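Local coordinates for protein xyloglucan-specific endo-beta-1,4-glucanase BoGH5A (Bacteroides ovatus, PDB 3ZMR) that cleaves internal beta-1,4-glucosidic linkages in the backbone of xyloglucan with retention of the beta configuration, releasing xyloglucan oligosaccharides, at residues Ala124-Gly129 with Asp169-Pro174; Gly394-Thr399 with Pro434-Ala439. All blocks are in the same frame, centred on the assembly; numbering follows the deposited sequence. Where two conformers were deposited one is given.

Contact 1: Ala124-Gly129 with Asp169-Pro174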
loop_
_atom_site.group_PDB
_atom_site.type_symbol
_atom_site.label_atom_id
_atom_site.label_comp_id
_atom_site.label_asym_id
_atom_site.label_seq_id
_atom_site.Cartn_x
_atom_site.Cartn_y
_atom_site.Cartn_z
ATOM N N ALA A 124 3.059 -15.519 7.788
ATOM C CA ALA A 124 4.381 -14.925 7.559
ATOM C C ALA A 124 4.868 -15.234 6.173
ATOM O O ALA A 124 4.438 -16.186 5.510
ATOM C CB ALA A 124 5.396 -15.427 8.550
ATOM N N GLY A 125 5.815 -14.445 5.727
ATOM C CA GLY A 125 6.338 -14.674 4.415
ATOM C C GLY A 125 7.680 -14.076 4.102
ATOM O O GLY A 125 8.430 -13.642 5.008
ATOM N N VAL A 126 7.990 -14.069 2.810
ATOM C CA VAL A 126 9.274 -13.580 2.314
ATOM C C VAL A 126 9.081 -12.881 0.973
ATOM O O VAL A 126 8.125 -13.134 0.249
ATOM C CB VAL A 126 10.273 -14.771 2.176
ATOM C CG1 VAL A 126 9.855 -15.722 1.067
ATOM C CG2 VAL A 126 11.715 -14.337 2.005
ATOM N N ASN A 127 10.005 -11.986 0.657
ATOM C CA ASN A 127 10.114 -11.369 -0.634
ATOM C C ASN A 127 11.073 -12.117 -1.526
ATOM O O ASN A 127 12.099 -12.605 -1.054
ATOM C CB ASN A 127 10.666 -9.960 -0.533
ATOM C CG ASN A 127 9.663 -8.950 -0.012
ATOM O OD1 ASN A 127 9.046 -8.255 -0.803
ATOM N ND2 ASN A 127 9.504 -8.854 1.304
ATOM N N VAL A 128 10.781 -12.161 -2.816
ATOM C CA VAL A 128 11.745 -12.551 -3.855
ATOM C C VAL A 128 12.314 -11.234 -4.404
ATOM O O VAL A 128 11.982 -10.774 -5.504
ATOM C CB VAL A 128 11.106 -13.402 -4.978
ATOM C CG1 VAL A 128 12.159 -13.850 -5.996
ATOM C CG2 VAL A 128 10.423 -14.617 -4.398
ATOM N N GLY A 129 13.143 -10.598 -3.594
ATOM C CA GLY A 129 13.643 -9.285 -3.883
ATOM C C GLY A 129 14.796 -9.252 -4.880
ATOM O O GLY A 129 15.468 -10.263 -5.141
ATOM N N ASP A 169 4.082 -18.952 4.299
ATOM C CA ASP A 169 2.848 -19.121 3.544
ATOM C C ASP A 169 2.549 -18.047 2.495
ATOM O O ASP A 169 1.587 -18.175 1.748
ATOM C CB ASP A 169 1.679 -19.308 4.488
ATOM C CG ASP A 169 1.755 -20.657 5.227
ATOM O OD1 ASP A 169 2.059 -21.731 4.608
ATOM O OD2 ASP A 169 1.554 -20.642 6.427
ATOM N N VAL A 170 3.375 -16.999 2.455
ATOM C CA VAL A 170 3.200 -15.863 1.527
ATOM C C VAL A 170 4.527 -15.513 0.878
ATOM O O VAL A 170 5.554 -15.488 1.551
ATOM C CB VAL A 170 2.733 -14.573 2.263
ATOM C CG1 VAL A 170 2.466 -13.429 1.281
ATOM C CG2 VAL A 170 1.528 -14.819 3.118
ATOM N N VAL A 171 4.491 -15.192 -0.398
ATOM C CA VAL A 171 5.653 -14.599 -1.074
ATOM C C VAL A 171 5.212 -13.287 -1.725
ATOM O O VAL A 171 4.153 -13.224 -2.373
ATOM C CB VAL A 171 6.322 -15.550 -2.090
ATOM C CG1 VAL A 171 5.404 -15.965 -3.234
ATOM C CG2 VAL A 171 7.614 -14.962 -2.625
ATOM N N ARG A 172 5.977 -12.225 -1.482
ATOM C CA ARG A 172 5.846 -10.973 -2.224
ATOM C C ARG A 172 6.895 -10.966 -3.323
ATOM O O ARG A 172 8.081 -11.242 -3.075
ATOM C CB ARG A 172 6.032 -9.778 -1.282
ATOM C CG ARG A 172 5.962 -8.408 -1.946
ATOM C CD ARG A 172 5.888 -7.325 -0.908
ATOM N NE ARG A 172 5.850 -5.946 -1.374
ATOM C CZ ARG A 172 6.914 -5.145 -1.472
ATOM N NH1 ARG A 172 8.143 -5.596 -1.275
ATOM N NH2 ARG A 172 6.762 -3.862 -1.772
ATOM N N ILE A 173 6.419 -10.728 -4.545
ATOM C CA ILE A 173 7.211 -10.686 -5.772
ATOM C C ILE A 173 7.161 -9.253 -6.291
ATOM O O ILE A 173 6.210 -8.873 -6.987
ATOM C CB ILE A 173 6.703 -11.683 -6.825
ATOM C CG1 ILE A 173 6.632 -13.095 -6.254
ATOM C CG2 ILE A 173 7.573 -11.641 -8.077
ATOM C CD1 ILE A 173 6.121 -14.161 -7.213
ATOM N N PRO A 174 8.155 -8.418 -5.945
ATOM C CA PRO A 174 8.253 -7.105 -6.577
ATOM C C PRO A 174 8.430 -7.268 -8.099
ATOM O O PRO A 174 9.145 -8.192 -8.544
ATOM C CB PRO A 174 9.532 -6.523 -5.946
ATOM C CG PRO A 174 9.645 -7.190 -4.636
ATOM C CD PRO A 174 9.195 -8.580 -4.899
HETATM O O HOH W 1 3.857 -18.781 7.612
HETATM O O HOH W 2 10.736 -10.352 -7.933
#
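N127 and R172 run side by side and point the same way, and a short, fairly straight bond joins their polar ends: R172 NH1 donates to N127 OD1 at 2.8 Å with an N-H...O angle of 164°. The acceptor lies in the guanidinium plane at its edge, whereas the donor sits somewhat off the amide's carbonyl plane; the two flat groups are turned 82° against each other. R172 reaches this position with CG anti to its backbone N (chi1 178°) and its chain extended to NE, which lays the aliphatic part alongside the same oxygen, with CG 3.3 Å from N127 OD1. Beneath these side chains the backbones pair as the first two strands of a parallel (beta/alpha)8 barrel. R172 N gives its hydrogen to V126 O at 2.9 Å, and V128 N reaches R172 O at 2.9 Å, so R172 is paired through both its N-H and its C=O to the one neighbouring strand, between V126 and V128. At the strand start, A124 O accepts from D169 N at 3.0 Å and, weakly, from V170 N. The sheet face bearing V126 and V171 looks toward helix 157-165, where F160 touches V128, V171 and I173; here V128 CG2 and V171 CG2 are pressed to 3.3 Å, tighter than usual for methyl groups. Where the strands end, a water donates to both V128 O and P174 O. On the face of N127 and R172, a second shell fixes both polar ends. N127 ND2 bonds to G394 O and Y436 O, which sets the amide's orientation, while R172 forms salt bridges through NE to E334 and through NH1 to E395, the probable nucleophile, and its NH2 bonds to the substrate-binding N261.

Contact 2: Gly394-Thr399 with Pro434-Ala439; sequences GEYGPT and PLYWDA. With GLC (alpha-D-glucopyranose), chain L; BGC (beta-D-glucopyranose), chain C.
E395 sets CG anti to its carbonyl carbon (chi1 -56°) and is extended beyond, while W437 holds CG anti to its backbone N; these torsions send carboxylate and indole in the same direction, side by side. Their planes are inclined by only a modest angle, and the carboxylate lies over one face of the indole, with E395 CD 3.6 Å from W437 CE3 and OE1 above the plane, offset toward the rim. C3 of the bound glucose, modelled as both alpha and beta anomers in one place, lies over that same face, also near the rim. E395 OE2 approaches O2 of either anomer at 2.7 Å, and E395 OE1 comes to 2.8 Å from C1 of the alpha anomer. Y338 bonds OE1 from outside the two segments. The backbone fixes the indole's root: W437 N donates to Y396 O at 2.8 Å, nearly in line with the carbonyl, whereas the bond from Y396 N to L435 O is long and weak. Further from the sugar, Y396 and Y436 form a T-shaped pair, the edge of Y436 directed at the face of Y396, with centroids 5.7 Å apart and planes at 79°. Y396 CE1 also packs on P434 CB at 3.8 Å. A water spans Y396 OH and P434 O, the latter accepting at 2.9 Å, and Y436 OH bonds to the carbonyl of E443 outside the pair. The short strand segments are steeply inclined to each other (63°), and their pairing here is irregular. Strands 391-396 and 433-436 with helix 406-429 make the last beta-alpha-beta unit of the barrel, and their C-terminal ends carry the probable nucleophile and the substrate-binding tryptophan, consistent with the catalytic subsite of a retaining family 5 glycosidase.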
loop_
_atom_site.group_PDB
_atom_site.type_symbol
_atom_site.label_atom_id
_atom_site.label_comp_id
_atom_site.label_asym_id
_atom_site.label_seq_id
_atom_site.Cartn_x
_atom_site.Cartn_y
_atom_site.Cartn_z
ATOM N N GLY A 394 5.290 -5.268 4.521
ATOM C CA GLY A 394 5.678 -5.858 3.237
ATOM C C GLY A 394 7.153 -6.133 3.070
ATOM O O GLY A 394 7.532 -6.964 2.233
ATOM N N GLU A 395 7.963 -5.418 3.861
ATOM C CA GLU A 395 9.390 -5.635 3.947
ATOM C C GLU A 395 9.867 -5.317 5.357
ATOM O O GLU A 395 9.465 -4.314 5.929
ATOM C CB GLU A 395 10.174 -4.737 2.983
ATOM C CG GLU A 395 9.797 -4.832 1.525
ATOM C CD GLU A 395 10.578 -3.883 0.637
ATOM O OE1 GLU A 395 11.638 -3.363 1.072
ATOM O OE2 GLU A 395 10.105 -3.632 -0.514
ATOM N N TYR A 396 10.739 -6.177 5.876
ATOM C CA TYR A 396 11.547 -5.895 7.066
ATOM C C TYR A 396 12.806 -6.751 6.919
ATOM O O TYR A 396 12.810 -7.753 6.199
ATOM C CB TYR A 396 10.801 -6.189 8.406
ATOM C CG TYR A 396 10.709 -7.647 8.662
ATOM C CD1 TYR A 396 9.744 -8.443 8.038
ATOM C CD2 TYR A 396 11.625 -8.298 9.511
ATOM C CE1 TYR A 396 9.709 -9.819 8.224
ATOM C CE2 TYR A 396 11.625 -9.663 9.662
ATOM C CZ TYR A 396 10.665 -10.431 9.039
ATOM O OH TYR A 396 10.651 -11.821 9.185
ATOM N N GLY A 397 13.843 -6.423 7.680
ATOM C CA GLY A 397 14.996 -7.304 7.833
ATOM C C GLY A 397 16.325 -6.577 7.758
ATOM O O GLY A 397 16.458 -5.553 7.093
ATOM N N PRO A 398 17.322 -7.103 8.492
ATOM C CA PRO A 398 18.644 -6.504 8.477
ATOM C C PRO A 398 19.588 -7.136 7.452
ATOM O O PRO A 398 19.542 -8.361 7.201
ATOM C CB PRO A 398 19.144 -6.815 9.887
ATOM C CG PRO A 398 18.553 -8.159 10.175
ATOM C CD PRO A 398 17.241 -8.213 9.466
ATOM N N THR A 399 20.480 -6.318 6.910
ATOM C CA THR A 399 21.552 -6.886 6.076
ATOM C C THR A 399 22.483 -7.761 6.925
ATOM O O THR A 399 22.465 -7.715 8.157
ATOM C CB THR A 399 22.336 -5.783 5.350
ATOM O OG1 THR A 399 23.172 -6.370 4.334
ATOM C CG2 THR A 399 23.166 -4.972 6.358
ATOM N N PRO A 434 4.144 -10.273 8.610
ATOM C CA PRO A 434 5.525 -9.829 8.350
ATOM C C PRO A 434 6.171 -10.560 7.173
ATOM O O PRO A 434 6.212 -11.791 7.184
ATOM C CB PRO A 434 6.235 -10.186 9.647
ATOM C CG PRO A 434 5.564 -11.433 10.081
ATOM C CD PRO A 434 4.106 -11.266 9.701
ATOM N N LEU A 435 6.665 -9.815 6.191
ATOM C CA LEU A 435 7.356 -10.373 5.009
ATOM C C LEU A 435 8.830 -9.921 4.967
ATOM O O LEU A 435 9.138 -8.749 4.854
ATOM C CB LEU A 435 6.647 -9.978 3.711
ATOM C CG LEU A 435 5.133 -10.130 3.656
ATOM C CD1 LEU A 435 4.644 -9.725 2.275
ATOM C CD2 LEU A 435 4.739 -11.539 3.982
ATOM N N TYR A 436 9.707 -10.912 5.120
ATOM C CA TYR A 436 11.159 -10.710 5.206
ATOM C C TYR A 436 11.751 -10.291 3.864
ATOM O O TYR A 436 11.402 -10.830 2.834
ATOM C CB TYR A 436 11.822 -12.014 5.672
ATOM C CG TYR A 436 13.331 -11.899 5.817
ATOM C CD1 TYR A 436 13.913 -11.326 6.934
ATOM C CD2 TYR A 436 14.161 -12.331 4.799
ATOM C CE1 TYR A 436 15.302 -11.212 7.032
ATOM C CE2 TYR A 436 15.527 -12.179 4.872
ATOM C CZ TYR A 436 16.094 -11.640 5.999
ATOM O OH TYR A 436 17.437 -11.468 6.091
ATOM N N TRP A 437 12.684 -9.344 3.909
ATOM C CA TRP A 437 13.375 -8.847 2.716
ATOM C C TRP A 437 14.559 -9.742 2.368
ATOM O O TRP A 437 15.627 -9.646 2.966
ATOM C CB TRP A 437 13.827 -7.386 2.873
ATOM C CG TRP A 437 14.427 -6.884 1.600
ATOM C CD1 TRP A 437 15.748 -6.584 1.385
ATOM C CD2 TRP A 437 13.766 -6.662 0.336
ATOM N NE1 TRP A 437 15.924 -6.182 0.096
ATOM C CE2 TRP A 437 14.750 -6.233 -0.586
ATOM C CE3 TRP A 437 12.468 -6.797 -0.101
ATOM C CZ2 TRP A 437 14.460 -5.918 -1.937
ATOM C CZ3 TRP A 437 12.174 -6.487 -1.436
ATOM C CH2 TRP A 437 13.159 -6.047 -2.334
ATOM N N ASP A 438 14.349 -10.620 1.402
ATOM C CA ASP A 438 15.385 -11.491 0.827
ATOM C C ASP A 438 15.682 -10.937 -0.544
ATOM O O ASP A 438 14.804 -10.919 -1.416
ATOM C CB ASP A 438 14.905 -12.934 0.796
ATOM C CG ASP A 438 15.882 -13.893 0.133
ATOM O OD1 ASP A 438 16.469 -13.536 -0.917
ATOM O OD2 ASP A 438 15.955 -15.056 0.612
ATOM N N ALA A 439 16.920 -10.481 -0.739
ATOM C CA ALA A 439 17.344 -9.892 -2.031
ATOM C C ALA A 439 18.347 -10.792 -2.745
ATOM O O ALA A 439 18.944 -10.391 -3.749
ATOM C CB ALA A 439 17.934 -8.507 -1.834
HETATM C C1 GLC L . 12.550 -0.811 0.427
HETATM C C2 GLC L . 12.465 -0.992 -1.084
HETATM C C3 GLC L . 13.444 -2.054 -1.587
HETATM C C4 GLC L . 14.832 -1.675 -1.062
HETATM C C5 GLC L . 14.783 -1.378 0.444
HETATM C C6 GLC L . 16.133 -1.012 1.054
HETATM O O2 GLC L . 11.134 -1.277 -1.426
HETATM O O3 GLC L . 13.380 -2.205 -3.023
HETATM O O4 GLC L . 15.651 -2.785 -1.308
HETATM O O5 GLC L . 13.847 -0.359 0.716
HETATM O O6 GLC L . 16.721 -2.219 1.501
HETATM C C2 BGC C . 12.334 -0.824 -1.118
HETATM C C3 BGC C . 13.349 -1.916 -1.493
HETATM C C4 BGC C . 14.728 -1.659 -0.893
HETATM C C5 BGC C . 14.469 -1.465 0.608
HETATM C C6 BGC C . 15.774 -1.280 1.363
HETATM C C1 BGC C . 12.290 -0.397 0.357
HETATM O O2 BGC C . 11.030 -1.252 -1.507
HETATM O O3 BGC C . 13.445 -1.977 -2.932
HETATM O O4 BGC C . 15.632 -2.751 -1.228
HETATM O O5 BGC C . 13.629 -0.319 0.849
HETATM O O6 BGC C . 16.536 -0.288 0.653
HETATM O O HOH W 3 8.624 -13.183 7.820
HETATM O O HOH W 4 16.814 -8.496 5.204
#

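Contacts 1 and 2 have centres about 9 Å apart and meet where the barrel closes, strand 125-127 lying next to strand 433-436. Two probable backbone hydrogen bonds stitch that seam: N127 N to Y436 O and G129 N to D438 O, each 2.8 Å. Beside the seam N127 CG packs on W437 CE3 at 3.5 Å. The salt bridge from R172 to E395 couples the first pair of segments directly to the probable nucleophile held in the second. Contact 1 thus supplies second-shell support, with the R172 side chain about 5 Å, nearest atoms, from the bound glucose, while contact 2 meets the sugar itself.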